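Glutathione S-transferase domain (Burkholderia graminis, PDB 4MF5) binds glutathione and probably transfers it to electrophilic substrates, as a Ure2p-like member of the glutathione transferase superfamily. Local coordinates at residues N52-V56 and S112-L116; I58-E62 and Y201-I206. All coordinates share one frame; numbering follows the deposited sequence.

In the fold
After strand 43-47 the chain enters helix 51-63, whose first turns enter contact 1 and whose last turns enter contact 2. Contact 1 closes a loop of 55 residues, holding strands 67-71, 95-98 and 107-110, when helix 112-123 returns alongside 52-56. Contact 2 closes a longer one, of 138 residues, when 201-206 reaches 58-62. The segments alternate along the chain, so the two loops cross. Contact 1 stays within the thioredoxin-like N-terminal domain, whereas contact 2 ties it to the helical C-terminal domain. They meet directly: Leu116 CD2 packs on Met59 CB at 3.6 Å and on Ile206 CG2 at 3.9 Å.

Contact 1: residues N52-V56 and S112-L116; sequences NGVKV and SGAIL. With GSH (glutathione), chain D; FMT (formic acid), chain B.
Between the flat amide of Asn52 and the side chain of Ser112 lies a formate, probably from the crystallisation liquor. Its O1 sits over one amide face, 3.4 Å from Asn52 CG. At the amide's nitrogen end, Asn52 ND2 gives a weak hydrogen bond of 2.8 Å to OE1 of glutathione, present only in traces. At the other end, Asn52 OD1 accepts from Trp211 NE1, and weakly from Lys55 NZ, which stands out of the amide plane on the formate side. Ser112 grips both formate oxygens, N to O2 at 2.8 Å and OG to O1 at 2.6 Å. Since Ser112 opens helix 112-123, the helix end would probably favour an anion; this grip resembles the way thioredoxin-fold glutathione transferases hold the α-carboxylate of the γ-glutamyl group. Segments 52-56 and 112-116 run almost parallel, axes 7° apart. With chi1 62° setting OG between backbone N and carbonyl carbon, the hydroxyl also accepts from Lys55 NZ at 2.9 Å. The extended lysine chain passes alongside it, and NZ bonds on to Gln144 OE1. Further along the helices, Val56 CG1 meets Ile115 CG2 at 3.7 Å, crossing at about a right angle, and Leu116 CD2 lies 3.5 Å from Lys55 O.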
ATOM      1  N   ASN A  52       2.142   5.002 -11.448  1.00  8.72           N
ATOM      2  CA  ASN A  52       2.187   3.627 -10.972  1.00  8.71           C
ATOM      3  C   ASN A  52       2.834   2.707 -11.998  1.00  8.56           C
ATOM      4  O   ASN A  52       3.535   1.768 -11.616  1.00  9.50           O
ATOM      5  CB  ASN A  52       0.811   3.113 -10.600  1.00  8.88           C
ATOM      6  CG  ASN A  52       0.240   3.823  -9.389  1.00  8.98           C
ATOM      7  OD1 ASN A  52       0.992   4.295  -8.531  1.00  8.86           O
ATOM      8  ND2 ASN A  52      -1.082   3.848  -9.270  1.00 11.37           N
ATOM      9  N   GLY A  53       2.600   2.940 -13.287  1.00  8.07           N
ATOM     10  CA  GLY A  53       3.210   2.137 -14.314  1.00  8.15           C
ATOM     11  C   GLY A  53       4.711   2.304 -14.389  1.00  8.08           C
ATOM     12  O   GLY A  53       5.461   1.323 -14.508  1.00  8.39           O
ATOM     13  N   VAL A  54       5.179   3.543 -14.327  1.00  7.69           N
ATOM     14  CA  VAL A  54       6.600   3.775 -14.467  1.00  7.85           C
ATOM     15  C   VAL A  54       7.385   3.285 -13.273  1.00  7.72           C
ATOM     16  O   VAL A  54       8.578   3.025 -13.398  1.00  7.84           O
ATOM     17  CB  VAL A  54       6.963   5.244 -14.796  1.00  8.33           C
ATOM     18  CG1 VAL A  54       6.270   5.683 -16.076  1.00  9.53           C
ATOM     19  CG2 VAL A  54       6.696   6.177 -13.631  1.00  9.08           C
ATOM     20  N   LYS A  55       6.787   3.113 -12.094  1.00  7.41           N
ATOM     21  CA  LYS A  55       7.522   2.460 -11.030  1.00  7.40           C
ATOM     22  C   LYS A  55       8.112   1.156 -11.558  1.00  7.72           C
ATOM     23  O   LYS A  55       9.267   0.813 -11.251  1.00  7.67           O
ATOM     24  CB  LYS A  55       6.609   2.121  -9.844  1.00  7.44           C
ATOM     25  CG  LYS A  55       5.968   3.282  -9.115  1.00  7.85           C
ATOM     26  CD  LYS A  55       5.000   2.741  -8.075  1.00  7.57           C
ATOM     27  CE  LYS A  55       4.084   3.746  -7.419  1.00  7.81           C
ATOM     28  NZ  LYS A  55       3.117   3.056  -6.543  1.00  7.77           N
ATOM     29  N   VAL A  56       7.283   0.374 -12.249  1.00  7.38           N
ATOM     30  CA  VAL A  56       7.684  -0.950 -12.677  1.00  7.54           C
ATOM     31  C   VAL A  56       8.648  -0.909 -13.856  1.00  7.62           C
ATOM     32  O   VAL A  56       9.637  -1.621 -13.858  1.00  8.03           O
ATOM     33  CB  VAL A  56       6.458  -1.827 -12.916  1.00  7.66           C
ATOM     34  CG1 VAL A  56       6.861  -3.183 -13.472  1.00  7.98           C
ATOM     35  CG2 VAL A  56       5.688  -1.987 -11.615  1.00  8.36           C
ATOM     36  N   SER A 112       1.657  -2.244  -8.218  1.00  7.29           N
ATOM     37  CA  SER A 112       3.024  -1.760  -8.434  1.00  7.21           C
ATOM     38  C   SER A 112       3.915  -2.041  -7.239  1.00  7.37           C
ATOM     39  O   SER A 112       5.034  -2.514  -7.402  1.00  7.75           O
ATOM     40  CB  SER A 112       2.983  -0.273  -8.747  1.00  7.87           C
ATOM     41  OG  SER A 112       2.455   0.493  -7.681  1.00  8.04           O
ATOM     42  N   GLY A 113       3.458  -1.770  -6.016  1.00  7.56           N
ATOM     43  CA  GLY A 113       4.302  -1.997  -4.846  1.00  7.92           C
ATOM     44  C   GLY A 113       4.679  -3.452  -4.648  1.00  7.63           C
ATOM     45  O   GLY A 113       5.783  -3.764  -4.207  1.00  8.18           O
ATOM     46  N   ALA A 114       3.730  -4.355  -4.933  1.00  7.83           N
ATOM     47  CA  ALA A 114       4.022  -5.785  -4.861  1.00  7.30           C
ATOM     48  C   ALA A 114       5.035  -6.198  -5.919  1.00  7.41           C
ATOM     49  O   ALA A 114       5.941  -6.983  -5.656  1.00  7.84           O
ATOM     50  CB  ALA A 114       2.757  -6.624  -4.995  1.00  8.30           C
ATOM     51  N   ILE A 115       4.868  -5.681  -7.131  1.00  7.16           N
ATOM     52  CA  ILE A 115       5.784  -5.970  -8.228  1.00  7.06           C
ATOM     53  C   ILE A 115       7.191  -5.473  -7.895  1.00  7.00           C
ATOM     54  O   ILE A 115       8.171  -6.157  -8.190  1.00  7.40           O
ATOM     55  CB  ILE A 115       5.246  -5.400  -9.541  1.00  7.33           C
ATOM     56  CG1 ILE A 115       3.929  -6.077  -9.934  1.00  7.58           C
ATOM     57  CG2 ILE A 115       6.291  -5.538 -10.644  1.00  7.73           C
ATOM     58  CD1 ILE A 115       3.139  -5.299 -10.968  1.00  8.11           C
ATOM     59  N   LEU A 116       7.311  -4.313  -7.263  1.00  7.01           N
ATOM     60  CA  LEU A 116       8.632  -3.826  -6.880  1.00  7.16           C
ATOM     61  C   LEU A 116       9.329  -4.789  -5.918  1.00  7.07           C
ATOM     62  O   LEU A 116      10.528  -5.065  -6.071  1.00  7.80           O
ATOM     63  CB  LEU A 116       8.564  -2.436  -6.247  1.00  7.32           C
ATOM     64  CG  LEU A 116       8.192  -1.287  -7.171  1.00  7.63           C
ATOM     65  CD1 LEU A 116       8.077  -0.007  -6.386  1.00  8.50           C
ATOM     66  CD2 LEU A 116       9.197  -1.126  -8.295  1.00  9.06           C
TER
HETATM   67  CG1 GSH D 303      -2.723   1.746 -10.363  0.62 18.06           C
HETATM   68  CD1 GSH D 303      -2.739   2.613 -11.575  0.62 16.16           C
HETATM   69  OE1 GSH D 303      -1.792   3.335 -11.927  0.62 26.90           O
HETATM   70  N2  GSH D 303      -3.843   2.536 -12.266  0.62 32.97           N
HETATM   71  CA2 GSH D 303      -4.575   3.659 -12.804  0.62 24.50           C
HETATM   72  C2  GSH D 303      -5.388   3.029 -13.871  0.62 25.29           C
HETATM   73  O2  GSH D 303      -4.980   1.942 -14.419  0.62 18.15           O
HETATM   74  CB2 GSH D 303      -3.900   4.834 -13.460  0.62 32.98           C
HETATM   75  SG2 GSH D 303      -2.123   4.731 -13.530  0.62 33.97           S
HETATM   76  N3  GSH D 303      -6.523   3.628 -14.164  0.62 27.04           N
HETATM   77  CA3 GSH D 303      -7.486   2.981 -15.022  0.62 26.34           C
HETATM   78  C3  GSH D 303      -8.882   3.262 -14.521  0.62 27.92           C
HETATM   79  O31 GSH D 303      -9.006   4.025 -13.540  0.62 31.01           O
HETATM   80  O32 GSH D 303      -9.870   2.742 -15.082  0.62 24.90           O
HETATM   81  C   FMT B 301      -0.856   0.208  -8.373  1.00 10.03           C
HETATM   82  O1  FMT B 301      -0.113   0.880  -7.646  1.00 10.28           O
HETATM   83  O2  FMT B 301      -0.497  -0.738  -9.106  1.00  9.26           O

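Contact 2: residues I58-E62 and Y201-I206; sequences IMLEE and YSIADI
Glu62 and Tyr201 meet across the seam between the thioredoxin-like and all-helical domains of the glutathione transferase fold, where the end of helix 51-63 reaches the first turn of helix 203-216 and the tyrosine just before it; a capping box starts that helix. The polar link is a weak hydrogen bond, Tyr201 OH to Glu62 OE2 at 2.7 Å. The two side chains extend toward each other from the two segments, the carboxylate inclined 53° to the ring. A bend at chi2 (-79°) folds the glutamate back, bringing Glu62 CD within 3.4 Å of Tyr201 CE2. OE2 has its stronger partner in Arg243, a salt bridge that would tend to keep the carboxylate ionised; the same arginine makes a cation-pi contact with the Tyr201 ring, and Trp195 meets that ring edge-to-face.

Apolar contacts fill the rest. Met59, bent at chi2 (65°), presents its sulfur and methyl to the start of helix 203-216: CE reaches Ile203 CG2 at 3.6 Å, while SD lies 3.8 Å from Ile206 CD1. Ile58 and Ile206 lie alongside one another, pointing opposite ways, CG2 to CG2 at 4.0 Å. Phe240 and Val246 cover Ile58 and Tyr201 from the later helices. In the capping box, Ala204 N donates to Ser202 OG at 3.0 Å, and Ser202 N donates to Asp205 OD2 at 2.9 Å, the oxygen accepting through its anti lone pair.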
ATOM      1  N   ILE A  58      10.642   1.546 -14.600  1.00  7.70           N
ATOM      2  CA  ILE A  58      11.891   2.038 -14.044  1.00  7.71           C
ATOM      3  C   ILE A  58      12.642   0.911 -13.336  1.00  8.09           C
ATOM      4  O   ILE A  58      13.840   0.731 -13.523  1.00  8.23           O
ATOM      5  CB  ILE A  58      11.675   3.235 -13.108  1.00  7.74           C
ATOM      6  CG1 ILE A  58      11.195   4.453 -13.926  1.00  8.41           C
ATOM      7  CG2 ILE A  58      12.934   3.536 -12.318  1.00  8.11           C
ATOM      8  CD1 ILE A  58      10.665   5.595 -13.080  1.00  9.00           C
ATOM      9  N   MET A  59      11.953   0.138 -12.502  1.00  7.73           N
ATOM     10  CA  MET A  59      12.607  -0.970 -11.802  1.00  7.94           C
ATOM     11  C   MET A  59      13.243  -1.960 -12.789  1.00  8.43           C
ATOM     12  O   MET A  59      14.370  -2.431 -12.596  1.00  9.18           O
ATOM     13  CB  MET A  59      11.587  -1.670 -10.909  1.00  8.59           C
ATOM     14  CG  MET A  59      12.140  -2.859 -10.136  1.00  9.13           C
ATOM     15  SD  MET A  59      13.399  -2.347  -8.946  1.00  9.86           S
ATOM     16  CE  MET A  59      13.586  -3.898  -8.064  1.00 10.00           C
ATOM     17  N   LEU A  60      12.528  -2.287 -13.852  1.00  8.09           N
ATOM     18  CA  LEU A  60      13.040  -3.181 -14.873  1.00  8.60           C
ATOM     19  C   LEU A  60      14.264  -2.599 -15.556  1.00  8.94           C
ATOM     20  O   LEU A  60      15.250  -3.305 -15.791  1.00  9.64           O
ATOM     21  CB  LEU A  60      11.940  -3.529 -15.882  1.00  8.05           C
ATOM     22  CG  LEU A  60      10.815  -4.386 -15.301  1.00  8.33           C
ATOM     23  CD1 LEU A  60       9.568  -4.317 -16.175  1.00  8.63           C
ATOM     24  CD2 LEU A  60      11.249  -5.829 -15.096  1.00  8.73           C
ATOM     25  N   GLU A  61      14.227  -1.313 -15.896  1.00  8.60           N
ATOM     26  CA  GLU A  61      15.371  -0.671 -16.519  1.00  9.17           C
ATOM     27  C   GLU A  61      16.559  -0.578 -15.573  1.00  9.53           C
ATOM     28  O   GLU A  61      17.696  -0.756 -16.002  1.00 11.80           O
ATOM     29  CB  GLU A  61      14.976   0.729 -17.023  1.00  9.63           C
ATOM     30  CG  GLU A  61      13.988   0.703 -18.178  1.00 10.00           C
ATOM     31  CD  GLU A  61      14.553   0.166 -19.473  1.00 10.77           C
ATOM     32  OE1 GLU A  61      15.791   0.112 -19.625  1.00 11.55           O
ATOM     33  OE2 GLU A  61      13.740  -0.166 -20.364  1.00 11.80           O
ATOM     34  N   GLU A  62      16.323  -0.316 -14.293  1.00  8.80           N
ATOM     35  CA  GLU A  62      17.404  -0.229 -13.317  1.00  9.42           C
ATOM     36  C   GLU A  62      18.097  -1.571 -13.145  1.00 10.61           C
ATOM     37  O   GLU A  62      19.328  -1.641 -13.079  1.00 13.25           O
ATOM     38  CB  GLU A  62      16.866   0.234 -11.957  1.00  9.39           C
ATOM     39  CG  GLU A  62      16.438   1.694 -11.917  1.00  8.83           C
ATOM     40  CD  GLU A  62      17.545   2.712 -11.774  1.00  9.66           C
ATOM     41  OE1 GLU A  62      18.741   2.315 -11.767  1.00 12.10           O
ATOM     42  OE2 GLU A  62      17.222   3.910 -11.663  1.00  9.54           O
ATOM     43  N   TYR A 201      20.073   3.825  -3.062  1.00 11.04           N
ATOM     44  CA  TYR A 201      18.878   3.955  -3.881  1.00 10.09           C
ATOM     45  C   TYR A 201      18.129   2.621  -3.865  1.00  9.62           C
ATOM     46  O   TYR A 201      18.756   1.568  -3.945  1.00 11.27           O
ATOM     47  CB  TYR A 201      19.336   4.300  -5.297  1.00 10.95           C
ATOM     48  CG  TYR A 201      18.291   4.351  -6.375  1.00 10.32           C
ATOM     49  CD1 TYR A 201      17.394   5.406  -6.465  1.00 10.63           C
ATOM     50  CD2 TYR A 201      18.252   3.377  -7.371  1.00 10.80           C
ATOM     51  CE1 TYR A 201      16.502   5.501  -7.527  1.00 10.09           C
ATOM     52  CE2 TYR A 201      17.366   3.456  -8.420  1.00 10.17           C
ATOM     53  CZ  TYR A 201      16.509   4.541  -8.517  1.00  9.38           C
ATOM     54  OH  TYR A 201      15.657   4.705  -9.594  1.00  9.52           O
ATOM     55  N   SER A 202      16.806   2.672  -3.794  1.00  8.57           N
ATOM     56  CA  SER A 202      16.034   1.459  -3.593  1.00  8.73           C
ATOM     57  C   SER A 202      14.653   1.542  -4.205  1.00  7.80           C
ATOM     58  O   SER A 202      14.215   2.597  -4.693  1.00  8.10           O
ATOM     59  CB  SER A 202      15.881   1.174  -2.090  1.00  9.24           C
ATOM     60  OG  SER A 202      14.922   2.054  -1.494  1.00  9.06           O
ATOM     61  N   ILE A 203      13.904   0.457  -4.062  1.00  7.81           N
ATOM     62  CA  ILE A 203      12.519   0.434  -4.455  1.00  7.88           C
ATOM     63  C   ILE A 203      11.682   1.497  -3.748  1.00  7.54           C
ATOM     64  O   ILE A 203      10.631   1.878  -4.271  1.00  7.88           O
ATOM     65  CB  ILE A 203      11.879  -0.970  -4.278  1.00  8.31           C
ATOM     66  CG1 ILE A 203      11.920  -1.472  -2.833  1.00  8.86           C
ATOM     67  CG2 ILE A 203      12.490  -1.941  -5.266  1.00  9.23           C
ATOM     68  CD1 ILE A 203      11.121  -2.732  -2.627  1.00 10.15           C
ATOM     69  N   ALA A 204      12.076   1.955  -2.553  1.00  7.70           N
ATOM     70  CA  ALA A 204      11.321   3.038  -1.933  1.00  8.03           C
ATOM     71  C   ALA A 204      11.363   4.313  -2.781  1.00  7.55           C
ATOM     72  O   ALA A 204      10.357   5.021  -2.930  1.00  7.92           O
ATOM     73  CB  ALA A 204      11.839   3.308  -0.526  1.00  8.71           C
ATOM     74  N   ASP A 205      12.535   4.625  -3.320  1.00  7.41           N
ATOM     75  CA  ASP A 205      12.680   5.806  -4.183  1.00  7.40           C
ATOM     76  C   ASP A 205      11.917   5.618  -5.489  1.00  7.22           C
ATOM     77  O   ASP A 205      11.253   6.537  -5.988  1.00  7.47           O
ATOM     78  CB  ASP A 205      14.171   6.058  -4.444  1.00  7.86           C
ATOM     79  CG  ASP A 205      14.958   6.113  -3.149  1.00  8.08           C
ATOM     80  OD1 ASP A 205      14.711   7.054  -2.363  1.00  8.41           O
ATOM     81  OD2 ASP A 205      15.785   5.194  -2.943  1.00  8.60           O
ATOM     82  N   ILE A 206      12.037   4.428  -6.071  1.00  7.13           N
ATOM     83  CA  ILE A 206      11.356   4.119  -7.317  1.00  7.44           C
ATOM     84  C   ILE A 206       9.836   4.230  -7.166  1.00  7.15           C
ATOM     85  O   ILE A 206       9.149   4.683  -8.076  1.00  7.70           O
ATOM     86  CB  ILE A 206      11.800   2.740  -7.835  1.00  7.89           C
ATOM     87  CG1 ILE A 206      13.297   2.784  -8.192  1.00  7.91           C
ATOM     88  CG2 ILE A 206      10.956   2.317  -9.026  1.00  8.41           C
ATOM     89  CD1 ILE A 206      13.898   1.428  -8.522  1.00  9.85           C
TER